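Local coordinates for protein transcriptional regulator, GntR family (Ralstonia eutropha, PDB 3IHU) that probably binds DNA as a GntR-family transcriptional regulator, with an N-terminal winged helix-turn-helix domain and an all-helical FCD domain, at residues S18-F23 with F49-N54; V90-E95 with N211-I216; A124-E129 with M181-Y186. All coordinates share one frame; numbering follows the deposited sequence.

Interaction 1 lies in the N-terminal winged helix-turn-helix. Interactions 2 and 3 lie in the helical FCD domain, on the other side of the chain's centre. The centre of interaction 1 is about 30 Å from that of interaction 2 and about 31 Å from that of interaction 3, and it touches neither. Along the chain it closes first. Both segments of interaction 3 fall in the mainly helical chain between the two segments of interaction 2. The centres of these two are about 18 Å apart, yet they meet where helix 179-195 packs on helix 198-219: Asn211 ND2 probably hydrogen-bonds Asp185 OD2. The two FCD contacts thus belong to one continuous bundle, separate from the probable DNA-binding part.

Interaction 1: S18-F23 with F49-N54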
loop_
_atom_site.group_PDB
_atom_site.type_symbol
_atom_site.label_atom_id
_atom_site.label_comp_id
_atom_site.label_asym_id
_atom_site.label_seq_id
_atom_site.Cartn_x
_atom_site.Cartn_y
_atom_site.Cartn_z
ATOM N N SER A 18 2.238 14.148 -13.156
ATOM C CA SER A 18 3.256 13.177 -12.699
ATOM C C SER A 18 2.690 12.204 -11.695
ATOM O O SER A 18 3.014 10.990 -11.718
ATOM C CB SER A 18 4.440 13.930 -12.061
ATOM O OG SER A 18 5.383 13.065 -11.446
ATOM N N ASP A 19 1.861 12.731 -10.793
ATOM C CA ASP A 19 1.184 11.919 -9.803
ATOM C C ASP A 19 0.320 10.811 -10.409
ATOM O O ASP A 19 0.236 9.727 -9.839
ATOM C CB ASP A 19 0.287 12.780 -8.901
ATOM C CG ASP A 19 1.081 13.611 -7.873
ATOM O OD1 ASP A 19 2.339 13.486 -7.783
ATOM O OD2 ASP A 19 0.431 14.417 -7.164
ATOM N N THR A 20 -0.307 11.072 -11.543
ATOM C CA THR A 20 -1.222 10.110 -12.126
ATOM C C THR A 20 -0.463 8.882 -12.620
ATOM O O THR A 20 -0.963 7.772 -12.530
ATOM C CB THR A 20 -2.059 10.669 -13.309
ATOM O OG1 THR A 20 -1.269 10.661 -14.493
ATOM C CG2 THR A 20 -2.627 12.079 -13.050
ATOM N N VAL A 21 0.755 9.072 -13.115
ATOM C CA VAL A 21 1.636 7.932 -13.448
ATOM C C VAL A 21 2.248 7.277 -12.195
ATOM O O VAL A 21 2.368 6.027 -12.081
ATOM C CB VAL A 21 2.751 8.382 -14.405
ATOM C CG1 VAL A 21 3.618 7.218 -14.790
ATOM C CG2 VAL A 21 2.144 9.073 -15.642
ATOM N N PHE A 22 2.685 8.103 -11.265
ATOM C CA PHE A 22 3.301 7.594 -10.031
ATOM C C PHE A 22 2.319 6.702 -9.268
ATOM O O PHE A 22 2.619 5.541 -8.966
ATOM C CB PHE A 22 3.735 8.755 -9.159
ATOM C CG PHE A 22 4.409 8.353 -7.871
ATOM C CD1 PHE A 22 5.725 7.940 -7.857
ATOM C CD2 PHE A 22 3.729 8.454 -6.663
ATOM C CE1 PHE A 22 6.358 7.614 -6.663
ATOM C CE2 PHE A 22 4.369 8.115 -5.462
ATOM C CZ PHE A 22 5.676 7.697 -5.480
ATOM N N PHE A 23 1.128 7.221 -9.025
ATOM C CA PHE A 23 0.124 6.454 -8.305
ATOM C C PHE A 23 -0.541 5.378 -9.166
ATOM O O PHE A 23 -0.905 4.310 -8.651
ATOM C CB PHE A 23 -0.886 7.392 -7.653
ATOM C CG PHE A 23 -0.286 8.206 -6.541
ATOM C CD1 PHE A 23 0.121 7.583 -5.346
ATOM C CD2 PHE A 23 -0.112 9.575 -6.670
ATOM C CE1 PHE A 23 0.689 8.329 -4.301
ATOM C CE2 PHE A 23 0.464 10.320 -5.638
ATOM C CZ PHE A 23 0.859 9.697 -4.454
ATOM N N PHE A 49 -1.529 6.737 -19.790
ATOM C CA PHE A 49 -1.979 7.673 -18.770
ATOM C C PHE A 49 -2.502 8.982 -19.318
ATOM O O PHE A 49 -3.069 9.787 -18.595
ATOM C CB PHE A 49 -0.876 7.849 -17.725
ATOM C CG PHE A 49 -0.707 6.657 -16.858
ATOM C CD1 PHE A 49 -1.680 6.343 -15.916
ATOM C CD2 PHE A 49 0.405 5.834 -16.970
ATOM C CE1 PHE A 49 -1.545 5.226 -15.099
ATOM C CE2 PHE A 49 0.559 4.725 -16.139
ATOM C CZ PHE A 49 -0.407 4.420 -15.199
ATOM N N GLY A 50 -2.341 9.202 -20.609
ATOM C CA GLY A 50 -2.744 10.451 -21.192
ATOM C C GLY A 50 -1.981 11.649 -20.682
ATOM O O GLY A 50 -2.512 12.736 -20.654
ATOM N N VAL A 51 -0.712 11.483 -20.343
ATOM C CA VAL A 51 0.119 12.634 -19.936
ATOM C C VAL A 51 1.336 12.725 -20.862
ATOM O O VAL A 51 1.552 11.834 -21.681
ATOM C CB VAL A 51 0.537 12.501 -18.468
ATOM C CG1 VAL A 51 -0.708 12.357 -17.564
ATOM C CG2 VAL A 51 1.458 11.306 -18.285
ATOM N N GLY A 52 2.118 13.803 -20.745
ATOM C CA GLY A 52 3.260 14.036 -21.630
ATOM C C GLY A 52 4.545 13.386 -21.123
ATOM O O GLY A 52 4.628 12.935 -19.958
ATOM N N ARG A 53 5.537 13.372 -22.006
ATOM C CA ARG A 53 6.857 12.845 -21.728
ATOM C C ARG A 53 7.481 13.355 -20.432
ATOM O O ARG A 53 7.899 12.532 -19.611
ATOM C CB ARG A 53 7.809 13.121 -22.870
ATOM C CG ARG A 53 7.430 12.424 -24.149
ATOM C CD ARG A 53 8.341 12.862 -25.278
ATOM N NE ARG A 53 7.917 12.336 -26.588
ATOM C CZ ARG A 53 8.093 11.068 -26.986
ATOM N NH1 ARG A 53 8.677 10.172 -26.190
ATOM N NH2 ARG A 53 7.694 10.672 -28.192
ATOM N N ASN A 54 7.538 14.671 -20.222
ATOM C CA ASN A 54 8.148 15.197 -18.977
ATOM C C ASN A 54 7.524 14.598 -17.735
ATOM O O ASN A 54 8.243 14.189 -16.813
ATOM C CB ASN A 54 8.154 16.745 -18.908
ATOM C CG ASN A 54 9.221 17.362 -19.803
ATOM O OD1 ASN A 54 10.029 16.630 -20.396
ATOM N ND2 ASN A 54 9.232 18.721 -19.922
#
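Val21 and Phe49 meet backbone to ring: Val21 CA lies over one face of the Phe49 ring, 4.2 Å from its centroid. The approach is only 5° off the ring normal, a CH-pi contact. The fold is the winged helix-turn-helix of GntR regulators. Val21 belongs to its first helix, 17-31. Phe49 closes helix 42-49, and residues 50-52 form the turn into helix 53-65, which in this family is the DNA-recognition helix. Gly50 leaves the helical path with positive phi, and Gly52 takes the N-cap position of the next helix.

The apolar contacts centre on Val21 CG2. It sits 3.9 Å from Phe49 CB and 3.5 Å from Val51 CG2, so it bridges the end of one helix and the turn that follows. With chi1 at -178°, Val21 CG1 is anti to the backbone N. This puts it above the same face of the ring as Val21 CA but out past the rim, 4.1 Å from Phe49 CD2. Val21 also touches Ala59, and Val51 touches Val56, which brings helix 53-65 into the same small core.

No hydrogen bond crosses between the segments. Polar atoms of Thr20 take part only by packing. Its carbonyl O approaches the Phe49 ring obliquely, 3.7 Å from Phe49 CE1. Its hydroxyl is hydrogen-bonded within its own helix, to Ala17 O. The Thr20 and Val51 side chains pass alongside one another, running opposite ways, and Thr20 OG1 comes to lie 3.6 Å from Val51 CG1.

Interaction 2: V90-E95 with N211-I216; sequences VLDVAE and NVRGAI
Arg213 reaches across to helix 84-105 and grips Glu95 with both terminal nitrogens. Both bonds go to one oxygen: Arg213 NH2 is 2.8 Å from Glu95 OE1, and Arg213 NH1 is 2.9 Å from the same Glu95 OE1. The oxygen lies close to the guanidinium plane. NH2 meets it nearly head-on to the C-O bond, while NH1 comes from the syn side and somewhat out of the carboxylate plane. The two flat groups are turned 51° against each other. The Glu95 chain is fully extended as far as CD, which carries the carboxylate to the guanidinium. Glu95 OE2 forms a second salt bridge, to Lys210.

Asp92 completes the charged network. Its OD1 makes a longer salt bridge to Arg213 NH2, at 3.3 Å, from an oblique direction. A water joins the same pair: it donates to Asp92 OD1 and accepts from Arg213 NE. Two carboxylates and a water thus fix the rotation of the guanidinium.

The two helices are roughly antiparallel members of the all-helical FCD bundle. Their short segments approach to 10.6 Å with directions 158° apart.

The apolar contacts belong to Leu91. Its CD1 packs on the start of the arginine chain, 3.9 Å from Arg213 CA, and also lies 4.2 Å from Ile216 CD1. Its other methyl, CD2, is 4.1 Å from Val212 CG1. Leu91 also touches Val209, one turn earlier on helix 198-219.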
loop_
_atom_site.group_PDB
_atom_site.type_symbol
_atom_site.label_atom_id
_atom_site.label_comp_id
_atom_site.label_asym_id
_atom_site.label_seq_id
_atom_site.Cartn_x
_atom_site.Cartn_y
_atom_site.Cartn_z
ATOM N N VAL A 90 12.078 -5.150 3.322
ATOM C CA VAL A 90 10.958 -4.296 3.161
ATOM C C VAL A 90 9.876 -4.526 4.278
ATOM O O VAL A 90 9.316 -3.596 4.823
ATOM C CB VAL A 90 10.318 -4.455 1.764
ATOM C CG1 VAL A 90 8.908 -3.847 1.728
ATOM C CG2 VAL A 90 11.240 -3.902 0.665
ATOM N N LEU A 91 9.548 -5.767 4.569
ATOM C CA LEU A 91 8.550 -6.063 5.591
ATOM C C LEU A 91 9.018 -5.582 6.966
ATOM O O LEU A 91 8.245 -5.210 7.787
ATOM C CB LEU A 91 8.294 -7.557 5.622
ATOM C CG LEU A 91 7.613 -8.160 4.382
ATOM C CD1 LEU A 91 7.765 -9.664 4.420
ATOM C CD2 LEU A 91 6.121 -7.709 4.341
ATOM N N ASP A 92 10.319 -5.584 7.199
ATOM C CA ASP A 92 10.875 -5.118 8.482
ATOM C C ASP A 92 10.513 -3.633 8.705
ATOM O O ASP A 92 10.069 -3.234 9.806
ATOM C CB ASP A 92 12.405 -5.297 8.514
ATOM C CG ASP A 92 12.838 -6.643 9.075
ATOM O OD1 ASP A 92 11.983 -7.318 9.665
ATOM O OD2 ASP A 92 14.052 -6.991 8.965
ATOM N N VAL A 93 10.681 -2.833 7.661
ATOM C CA VAL A 93 10.286 -1.445 7.703
ATOM C C VAL A 93 8.724 -1.252 7.711
ATOM O O VAL A 93 8.220 -0.484 8.499
ATOM C CB VAL A 93 10.837 -0.697 6.487
ATOM C CG1 VAL A 93 10.261 0.700 6.410
ATOM C CG2 VAL A 93 12.420 -0.673 6.542
ATOM N N ALA A 94 7.999 -1.961 6.840
ATOM C CA ALA A 94 6.551 -1.895 6.816
ATOM C C ALA A 94 5.936 -2.278 8.130
ATOM O O ALA A 94 4.976 -1.680 8.539
ATOM C CB ALA A 94 5.945 -2.737 5.649
ATOM N N GLU A 95 6.475 -3.264 8.797
ATOM C CA GLU A 95 5.984 -3.629 10.125
ATOM C C GLU A 95 6.017 -2.475 11.105
ATOM O O GLU A 95 5.014 -2.155 11.741
ATOM C CB GLU A 95 6.750 -4.798 10.698
ATOM C CG GLU A 95 6.226 -5.271 11.986
ATOM C CD GLU A 95 6.970 -6.498 12.475
ATOM O OE1 GLU A 95 7.486 -7.228 11.627
ATOM O OE2 GLU A 95 6.989 -6.734 13.696
ATOM N N ASN A 211 1.950 -11.151 10.059
ATOM C CA ASN A 211 1.152 -12.204 9.374
ATOM C C ASN A 211 1.495 -12.342 7.939
ATOM O O ASN A 211 1.633 -13.463 7.465
ATOM C CB ASN A 211 -0.372 -11.970 9.493
ATOM C CG ASN A 211 -0.880 -12.191 10.898
ATOM O OD1 ASN A 211 -0.218 -12.837 11.704
ATOM N ND2 ASN A 211 -2.061 -11.645 11.210
ATOM N N VAL A 212 1.661 -11.214 7.233
ATOM C CA VAL A 212 2.130 -11.254 5.867
ATOM C C VAL A 212 3.512 -11.958 5.750
ATOM O O VAL A 212 3.681 -12.854 4.931
ATOM C CB VAL A 212 2.133 -9.851 5.230
ATOM C CG1 VAL A 212 2.731 -9.870 3.837
ATOM C CG2 VAL A 212 0.716 -9.261 5.265
ATOM N N ARG A 213 4.465 -11.596 6.604
ATOM C CA ARG A 213 5.790 -12.232 6.600
ATOM C C ARG A 213 5.683 -13.751 6.829
ATOM O O ARG A 213 6.243 -14.530 6.079
ATOM C CB ARG A 213 6.691 -11.646 7.687
ATOM C CG ARG A 213 8.126 -12.265 7.687
ATOM C CD ARG A 213 8.900 -11.924 8.938
ATOM N NE ARG A 213 9.152 -10.511 8.917
ATOM C CZ ARG A 213 8.548 -9.577 9.653
ATOM N NH1 ARG A 213 7.635 -9.884 10.581
ATOM N NH2 ARG A 213 8.873 -8.283 9.452
ATOM N N GLY A 214 4.953 -14.146 7.852
ATOM C CA GLY A 214 4.634 -15.543 8.100
ATOM C C GLY A 214 4.073 -16.277 6.897
ATOM O O GLY A 214 4.550 -17.352 6.557
ATOM N N ALA A 215 3.115 -15.685 6.193
ATOM C CA ALA A 215 2.546 -16.369 5.044
ATOM C C ALA A 215 3.602 -16.570 3.953
ATOM O O ALA A 215 3.652 -17.619 3.293
ATOM C CB ALA A 215 1.322 -15.580 4.472
ATOM N N ILE A 216 4.415 -15.544 3.719
ATOM C CA ILE A 216 5.432 -15.617 2.660
ATOM C C ILE A 216 6.448 -16.675 3.026
ATOM O O ILE A 216 6.789 -17.510 2.189
ATOM C CB ILE A 216 6.112 -14.241 2.398
ATOM C CG1 ILE A 216 5.108 -13.307 1.737
ATOM C CG2 ILE A 216 7.363 -14.403 1.540
ATOM C CD1 ILE A 216 5.449 -11.853 1.682
HETATM O O HOH W 1 11.115 -9.298 7.809
#

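Interaction 3: A124-E129 with M181-Y186; sequences ALVAAE and MRLDDY
Leu183 pushes its two methyls against Leu125, Val126 and Glu129 of helix 112-130. Its CB points toward that helix. A chi1 of 170° sets CG trans to the main-chain N and directs the branch toward helix 112-130. There the two methyls part. CD1 meets Leu125 CB at 3.6 Å. It also rests on the helix backbone, 3.8 Å from Val126 N, and touches Val126 CG2 at 4.0 Å. CD2 turns to the next helical turn and lies 3.9 Å from Glu129 CB and equally near Glu129 CG. The acidic side chain therefore joins through its aliphatic part.

This is antiparallel helix packing inside the FCD bundle. The segment axes come within 10.3 Å, with directions 167° apart.

One turn on from Leu183, Tyr186 meets the end of Leu125. Leu125 CD1 approaches the ring obliquely, 4.0 Å from Tyr186 CD2. The phenol has a polar hold on its own helix: Arg182 NH2 donates to Tyr186 OH at 3.1 Å. Leu125 also touches Phe137 of helix 134-152, and Tyr186 meets the ring of His208 of helix 198-219.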
loop_
_atom_site.group_PDB
_atom_site.type_symbol
_atom_site.label_atom_id
_atom_site.label_comp_id
_atom_site.label_asym_id
_atom_site.label_seq_id
_atom_site.Cartn_x
_atom_site.Cartn_y
_atom_site.Cartn_z
ATOM N N ALA A 124 -16.669 -1.664 3.826
ATOM C CA ALA A 124 -16.336 -1.880 2.397
ATOM C C ALA A 124 -15.284 -2.998 2.173
ATOM O O ALA A 124 -15.319 -3.710 1.155
ATOM C CB ALA A 124 -15.832 -0.564 1.744
ATOM N N LEU A 125 -14.297 -3.107 3.066
ATOM C CA LEU A 125 -13.377 -4.233 2.999
ATOM C C LEU A 125 -14.120 -5.573 3.167
ATOM O O LEU A 125 -13.878 -6.525 2.389
ATOM C CB LEU A 125 -12.250 -4.126 4.056
ATOM C CG LEU A 125 -11.232 -3.048 3.724
ATOM C CD1 LEU A 125 -10.491 -2.627 4.996
ATOM C CD2 LEU A 125 -10.293 -3.487 2.563
ATOM N N VAL A 126 -15.005 -5.650 4.164
ATOM C CA VAL A 126 -15.753 -6.880 4.455
ATOM C C VAL A 126 -16.614 -7.302 3.233
ATOM O O VAL A 126 -16.599 -8.460 2.820
ATOM C CB VAL A 126 -16.667 -6.750 5.701
ATOM C CG1 VAL A 126 -17.602 -7.991 5.815
ATOM C CG2 VAL A 126 -15.837 -6.590 6.990
ATOM N N ALA A 127 -17.322 -6.333 2.657
ATOM C CA ALA A 127 -18.131 -6.558 1.463
ATOM C C ALA A 127 -17.282 -6.966 0.262
ATOM O O ALA A 127 -17.654 -7.872 -0.480
ATOM C CB ALA A 127 -18.958 -5.320 1.141
ATOM N N ALA A 128 -16.138 -6.314 0.035
ATOM C CA ALA A 128 -15.311 -6.715 -1.094
ATOM C C ALA A 128 -14.757 -8.131 -0.907
ATOM O O ALA A 128 -14.665 -8.899 -1.897
ATOM C CB ALA A 128 -14.172 -5.732 -1.355
ATOM N N GLU A 129 -14.364 -8.476 0.322
ATOM C CA GLU A 129 -13.782 -9.799 0.593
ATOM C C GLU A 129 -14.789 -10.904 0.305
ATOM O O GLU A 129 -14.464 -11.899 -0.349
ATOM C CB GLU A 129 -13.323 -9.917 2.021
ATOM C CG GLU A 129 -12.477 -11.162 2.329
ATOM C CD GLU A 129 -13.271 -12.460 2.479
ATOM O OE1 GLU A 129 -14.405 -12.437 3.018
ATOM O OE2 GLU A 129 -12.745 -13.513 2.031
HETATM N N MSE A 181 -7.165 -13.449 5.675
HETATM C CA MSE A 181 -6.301 -13.131 6.814
HETATM C C MSE A 181 -6.109 -11.616 6.900
HETATM O O MSE A 181 -6.131 -11.010 7.981
HETATM C CB MSE A 181 -4.939 -13.854 6.656
HETATM C CG MSE A 181 -3.831 -13.475 7.648
HETATM SE SE MSE A 181 -2.043 -13.998 7.010
HETATM C CE MSE A 181 -1.754 -12.559 5.710
ATOM N N ARG A 182 -5.898 -10.994 5.744
ATOM C CA ARG A 182 -5.633 -9.559 5.741
ATOM C C ARG A 182 -6.856 -8.796 6.263
ATOM O O ARG A 182 -6.729 -7.839 6.996
ATOM C CB ARG A 182 -5.186 -9.085 4.350
ATOM C CG ARG A 182 -3.850 -9.736 3.906
ATOM C CD ARG A 182 -3.564 -9.542 2.395
ATOM N NE ARG A 182 -3.786 -8.152 2.034
ATOM C CZ ARG A 182 -4.345 -7.715 0.923
ATOM N NH1 ARG A 182 -4.758 -8.558 -0.019
ATOM N NH2 ARG A 182 -4.516 -6.421 0.767
ATOM N N LEU A 183 -8.038 -9.198 5.861
ATOM C CA LEU A 183 -9.259 -8.507 6.311
ATOM C C LEU A 183 -9.380 -8.565 7.847
ATOM O O LEU A 183 -9.674 -7.558 8.520
ATOM C CB LEU A 183 -10.484 -9.150 5.693
ATOM C CG LEU A 183 -11.795 -8.651 6.298
ATOM C CD1 LEU A 183 -12.018 -7.151 5.929
ATOM C CD2 LEU A 183 -12.965 -9.550 5.842
ATOM N N ASP A 184 -9.151 -9.746 8.408
ATOM C CA ASP A 184 -9.159 -9.884 9.869
ATOM C C ASP A 184 -8.139 -8.968 10.503
ATOM O O ASP A 184 -8.416 -8.306 11.502
ATOM C CB ASP A 184 -8.833 -11.285 10.345
ATOM C CG ASP A 184 -9.156 -11.439 11.809
ATOM O OD1 ASP A 184 -10.342 -11.262 12.133
ATOM O OD2 ASP A 184 -8.240 -11.620 12.633
ATOM N N ASP A 185 -6.953 -8.913 9.902
ATOM C CA ASP A 185 -5.942 -8.005 10.399
ATOM C C ASP A 185 -6.395 -6.524 10.397
ATOM O O ASP A 185 -6.106 -5.747 11.339
ATOM C CB ASP A 185 -4.637 -8.167 9.568
ATOM C CG ASP A 185 -3.944 -9.494 9.798
ATOM O OD1 ASP A 185 -4.379 -10.248 10.686
ATOM O OD2 ASP A 185 -2.943 -9.786 9.089
ATOM N N TYR A 186 -7.023 -6.112 9.301
ATOM C CA TYR A 186 -7.446 -4.751 9.161
ATOM C C TYR A 186 -8.577 -4.436 10.142
ATOM O O TYR A 186 -8.666 -3.333 10.653
ATOM C CB TYR A 186 -7.943 -4.436 7.751
ATOM C CG TYR A 186 -6.963 -4.610 6.617
ATOM C CD1 TYR A 186 -5.630 -4.289 6.770
ATOM C CD2 TYR A 186 -7.382 -5.059 5.383
ATOM C CE1 TYR A 186 -4.743 -4.416 5.738
ATOM C CE2 TYR A 186 -6.482 -5.197 4.332
ATOM C CZ TYR A 186 -5.163 -4.867 4.525
ATOM O OH TYR A 186 -4.226 -5.013 3.522
#